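Local coordinates for protein Alpha/beta hydrolase (Xanthomonas campestris pv. campestris, PDB 2QJW) that is of unknown specific function but is probably a hydrolase of the alpha/beta superfamily, at residues A69-G74 / L93-R98; I87-S92 / L100-P105. All coordinates share one frame; numbering follows the deposited sequence.

Interaction 1. Residues A69-G74 / L93-R98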
# COMPACT_ATOMS: atom_id res chain seq x y z
N ALA A 69 -4.96 -28.18 -11.25
CA ALA A 69 -3.96 -29.19 -10.95
C ALA A 69 -3.23 -28.91 -9.64
O ALA A 69 -2.95 -29.80 -8.82
CB ALA A 69 -2.93 -29.29 -12.13
N ALA A 70 -2.87 -27.65 -9.45
CA ALA A 70 -2.17 -27.24 -8.29
C ALA A 70 -3.01 -27.40 -7.01
O ALA A 70 -2.49 -27.77 -5.97
CB ALA A 70 -1.65 -25.75 -8.42
N THR A 71 -4.30 -27.11 -7.11
CA THR A 71 -5.17 -27.21 -5.92
C THR A 71 -5.36 -28.67 -5.54
O THR A 71 -5.77 -28.92 -4.43
CB THR A 71 -6.54 -26.54 -6.07
OG1 THR A 71 -7.27 -27.20 -7.11
CG2 THR A 71 -6.35 -25.00 -6.30
N GLU A 72 -5.04 -29.61 -6.43
CA GLU A 72 -5.12 -31.05 -6.07
C GLU A 72 -3.89 -31.51 -5.32
O GLU A 72 -3.79 -32.69 -4.93
CB GLU A 72 -5.41 -31.90 -7.34
CG GLU A 72 -6.76 -31.55 -7.91
CD GLU A 72 -7.07 -32.05 -9.28
OE1 GLU A 72 -6.30 -32.88 -9.79
OE2 GLU A 72 -8.14 -31.61 -9.81
N LYS A 73 -2.95 -30.62 -5.06
CA LYS A 73 -1.74 -30.86 -4.30
C LYS A 73 -1.66 -30.01 -3.03
O LYS A 73 -0.97 -30.38 -2.08
CB LYS A 73 -0.50 -30.59 -5.17
CG LYS A 73 -0.35 -31.52 -6.39
CD LYS A 73 1.01 -31.38 -7.07
N GLY A 74 -2.40 -28.90 -2.96
CA GLY A 74 -2.28 -28.01 -1.83
C GLY A 74 -2.75 -26.60 -2.16
O GLY A 74 -3.32 -26.40 -3.23
N LEU A 93 -12.50 -17.47 -9.30
CA LEU A 93 -13.94 -17.70 -9.30
C LEU A 93 -14.28 -19.15 -9.61
O LEU A 93 -15.41 -19.58 -9.30
CB LEU A 93 -14.64 -16.82 -10.34
CG LEU A 93 -14.50 -15.27 -10.39
CD1 LEU A 93 -15.00 -14.67 -11.72
CD2 LEU A 93 -15.22 -14.69 -9.26
N GLN A 94 -13.31 -19.89 -10.16
CA GLN A 94 -13.51 -21.27 -10.62
C GLN A 94 -12.74 -22.37 -9.92
O GLN A 94 -13.03 -23.55 -10.16
CB GLN A 94 -13.13 -21.28 -12.12
CG GLN A 94 -14.10 -20.44 -12.93
CD GLN A 94 -14.07 -20.78 -14.43
OE1 GLN A 94 -13.84 -19.91 -15.25
NE2 GLN A 94 -14.27 -22.05 -14.76
N VAL A 95 -11.75 -22.01 -9.10
CA VAL A 95 -10.93 -22.92 -8.36
C VAL A 95 -10.79 -22.39 -6.91
O VAL A 95 -10.87 -21.20 -6.69
CB VAL A 95 -9.52 -23.11 -9.04
CG1 VAL A 95 -8.53 -21.99 -8.68
CG2 VAL A 95 -8.93 -24.45 -8.69
N PRO A 96 -10.62 -23.26 -5.92
CA PRO A 96 -10.44 -22.68 -4.56
C PRO A 96 -9.05 -22.04 -4.51
O PRO A 96 -8.03 -22.71 -4.69
CB PRO A 96 -10.61 -23.85 -3.63
CG PRO A 96 -10.38 -25.06 -4.43
CD PRO A 96 -10.67 -24.75 -5.85
N THR A 97 -9.05 -20.74 -4.26
CA THR A 97 -7.85 -19.91 -4.30
C THR A 97 -7.62 -19.35 -2.92
O THR A 97 -8.54 -18.87 -2.29
CB THR A 97 -8.09 -18.81 -5.35
OG1 THR A 97 -8.38 -19.41 -6.61
CG2 THR A 97 -6.86 -17.88 -5.47
N ARG A 98 -6.38 -19.45 -2.45
CA ARG A 98 -6.01 -19.03 -1.13
C ARG A 98 -6.01 -17.50 -0.98
O ARG A 98 -6.38 -16.95 0.03
CB ARG A 98 -4.62 -19.59 -0.72
CG ARG A 98 -4.20 -19.25 0.66
CD ARG A 98 -5.12 -19.77 1.74
NE ARG A 98 -4.84 -19.26 3.06
CZ ARG A 98 -5.32 -18.18 3.61
NH1 ARG A 98 -6.11 -17.34 2.97
NH2 ARG A 98 -4.97 -17.88 4.85

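Interaction 2. Residues I87-S92 / L100-P105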
# COMPACT_ATOMS: atom_id res chain seq x y z
N ILE A 87 -6.80 -12.48 -15.71
CA ILE A 87 -7.15 -13.92 -15.74
C ILE A 87 -6.99 -14.60 -14.37
O ILE A 87 -7.73 -15.52 -14.03
CB ILE A 87 -6.40 -14.69 -16.85
CG1 ILE A 87 -4.89 -14.67 -16.68
CG2 ILE A 87 -6.84 -14.14 -18.22
CD1 ILE A 87 -4.17 -15.68 -17.59
N ALA A 88 -6.06 -14.13 -13.54
CA ALA A 88 -5.89 -14.67 -12.20
C ALA A 88 -7.16 -14.44 -11.43
O ALA A 88 -7.70 -15.31 -10.77
CB ALA A 88 -4.65 -14.03 -11.51
N ALA A 89 -7.69 -13.22 -11.50
CA ALA A 89 -8.91 -12.91 -10.81
C ALA A 89 -10.10 -13.75 -11.30
O ALA A 89 -10.79 -14.32 -10.50
CB ALA A 89 -9.19 -11.38 -10.93
N GLN A 90 -10.26 -13.88 -12.58
CA GLN A 90 -11.38 -14.65 -13.13
C GLN A 90 -11.25 -16.15 -12.72
O GLN A 90 -12.25 -16.75 -12.31
CB GLN A 90 -11.51 -14.52 -14.65
CG GLN A 90 -11.75 -13.13 -15.14
CD GLN A 90 -13.09 -12.56 -14.70
OE1 GLN A 90 -14.00 -13.26 -14.28
NE2 GLN A 90 -13.22 -11.27 -14.81
N VAL A 91 -10.02 -16.66 -12.75
CA VAL A 91 -9.79 -18.06 -12.40
C VAL A 91 -10.07 -18.32 -10.94
O VAL A 91 -10.53 -19.40 -10.59
CB VAL A 91 -8.38 -18.54 -12.86
CG1 VAL A 91 -7.98 -19.91 -12.22
CG2 VAL A 91 -8.37 -18.58 -14.40
N SER A 92 -9.86 -17.33 -10.05
CA SER A 92 -10.15 -17.55 -8.64
C SER A 92 -11.63 -17.87 -8.37
O SER A 92 -11.93 -18.43 -7.34
CB SER A 92 -9.77 -16.34 -7.77
OG SER A 92 -10.61 -15.21 -7.99
N LEU A 100 -5.07 -13.66 -3.69
CA LEU A 100 -4.91 -13.08 -5.01
C LEU A 100 -4.06 -11.82 -4.96
O LEU A 100 -4.39 -10.89 -4.21
CB LEU A 100 -6.29 -12.75 -5.53
CG LEU A 100 -6.50 -12.30 -6.96
CD1 LEU A 100 -5.98 -13.38 -8.00
CD2 LEU A 100 -7.99 -11.95 -7.17
N PHE A 101 -3.01 -11.75 -5.80
CA PHE A 101 -2.12 -10.60 -5.87
C PHE A 101 -2.19 -10.02 -7.28
O PHE A 101 -1.84 -10.71 -8.25
CB PHE A 101 -0.68 -10.92 -5.51
CG PHE A 101 0.19 -9.73 -5.50
CD1 PHE A 101 0.10 -8.83 -4.49
CD2 PHE A 101 1.08 -9.50 -6.51
CE1 PHE A 101 0.94 -7.71 -4.47
CE2 PHE A 101 1.89 -8.37 -6.51
CZ PHE A 101 1.82 -7.47 -5.49
N LEU A 102 -2.66 -8.79 -7.38
CA LEU A 102 -2.91 -8.20 -8.70
C LEU A 102 -2.13 -6.94 -8.90
O LEU A 102 -2.30 -5.98 -8.19
CB LEU A 102 -4.37 -7.86 -8.82
CG LEU A 102 -5.42 -8.92 -8.47
CD1 LEU A 102 -6.89 -8.44 -8.62
CD2 LEU A 102 -5.21 -10.15 -9.36
N MSE A 103 -1.24 -6.94 -9.89
CA MSE A 103 -0.53 -5.72 -10.34
C MSE A 103 -1.31 -5.14 -11.53
O MSE A 103 -1.66 -5.87 -12.45
CB MSE A 103 0.90 -5.97 -10.70
CG MSE A 103 1.72 -6.57 -9.54
SE MSE A 103 3.53 -6.95 -9.93
CE MSE A 103 3.17 -8.44 -11.00
N VAL A 104 -1.58 -3.83 -11.47
CA VAL A 104 -2.26 -3.05 -12.55
C VAL A 104 -3.37 -3.87 -13.23
O VAL A 104 -3.35 -4.10 -14.43
CB VAL A 104 -1.25 -2.39 -13.56
CG1 VAL A 104 -0.50 -1.26 -12.84
CG2 VAL A 104 -0.28 -3.38 -14.13
N PRO A 105 -4.38 -4.30 -12.45
CA PRO A 105 -5.48 -5.09 -13.02
C PRO A 105 -6.43 -4.26 -13.87
O PRO A 105 -6.87 -3.23 -13.41
CB PRO A 105 -6.20 -5.62 -11.76
CG PRO A 105 -6.01 -4.62 -10.76
CD PRO A 105 -4.61 -4.07 -11.01

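Interaction 1. Residues A69-G74 / L93-R98
Thr71, in the last turn of helix 56-71, meets Val95 and Pro96 of the loop that follows helix 83-92. Its CB lies 4.1 Å from Val95 CG2, at the edge of van der Waals range. From CB the side chain forks. OG1 sits between the backbone N and the carbonyl carbon (chi1 62°) and bonds back to the carbonyl O of Arg68, one turn earlier in the same helix. The hydroxyl is therefore used within its own helix, and toward the loop it offers only a 3.6 Å approach to Val95 CG2. The other branch makes the main contact. Thr71 CG2 meets Val95 CG2 tip to tip at 3.6 Å. Val95 has two deposited conformers; this contact holds for one. Here, in what is probably an alpha/beta hydrolase fold, the contact joins the C-terminal end of helix 56-71 to the loop leading into strand 99-103. Thr71 CG2 also lies 3.3 Å from the carbonyl O of Pro96, with no hydrogen bond between the segments. The Pro96 ring stands farther off, its CD 4.4 Å from Thr71 CG2. Within the loop, Thr97 OG1 donates to Val95 O at 3.1 Å. The donor stands above the carbonyl plane, 58° out of it.

Interaction 2. Residues I87-S92 / L100-P105
Leu100 points from strand 99-103 toward helix 83-92, and its two methyls divide between neighbouring residues of the helix. CG is anti to the backbone N (chi1 -172°), which carries the fork out to the helix. CD1 rests 3.8 Å from Ala88 CB and equally close to the Ala88 carbonyl carbon. CD2 turns to the next residue, 3.9 Å from Ala89 CA and 4.0 Å from Ala89 CB. The small alanine side chains let the leucine branches reach the helix backbone itself. Two conformers of Leu100 are deposited, and this account holds for one of them.

Leu102, two residues on, also points toward the helix, while Phe101 between them points away. Leu102 meets the same two alanines more loosely. Its CD1 is 4.4 Å from Ala89 CB, and its CD2 stands at a similar distance from Ala88 CB. The axes of helix segment 87-92 and strand segment 100-103 run nearly antiparallel, at 155°, and come within 8.9 Å. The helix and strand are the second and third elements of the beta-alpha-beta unit formed by strand 76-81, helix 83-92 and strand 99-103. Strand 76-81 adds Leu78, which touches both Ala88 and Leu100. The turn before the helix carries a probable nucleophile elbow, with Ser82 as the likely nucleophile.

Ser92 borders this apolar patch. Its OG donates to Ala89 O at 2.7 Å, in the carbonyl plane and on a lone pair. Ser92 OG also makes a hydrogen bond with the backbone N of Ala118. These bonds satisfy the buried hydroxyl, and its OG lies 4.3 Å from Leu100 CD2, a packing contact. Ser85 OG, earlier in the helix, hydrogen-bonds Met103 O of the strand. Between segments 87-92 and 100-105 no hydrogen bond forms, so they meet by close apolar packing alone.

In the fold
Interactions 1 and 2 lie about 14 Å apart, centre to centre, and their segments alternate along the chain: 69-74, 87-92, 93-98, 100-105. Interaction 2 is buried, about 4 Å from the centre of the chain. Interaction 1 is partly buried, about 15 Å from it. The loop 93-98 continues directly from segment 87-92 and leads into strand 99-103. Interaction 2 packs this helix on the parallel sheet, and interaction 1 sets the connecting loop beside the end of helix 56-71. The two contacts touch where Thr97 OG1 comes 3.3 Å from Ser92 CA. Together they position the helix that follows the probable nucleophile elbow and the loop after it.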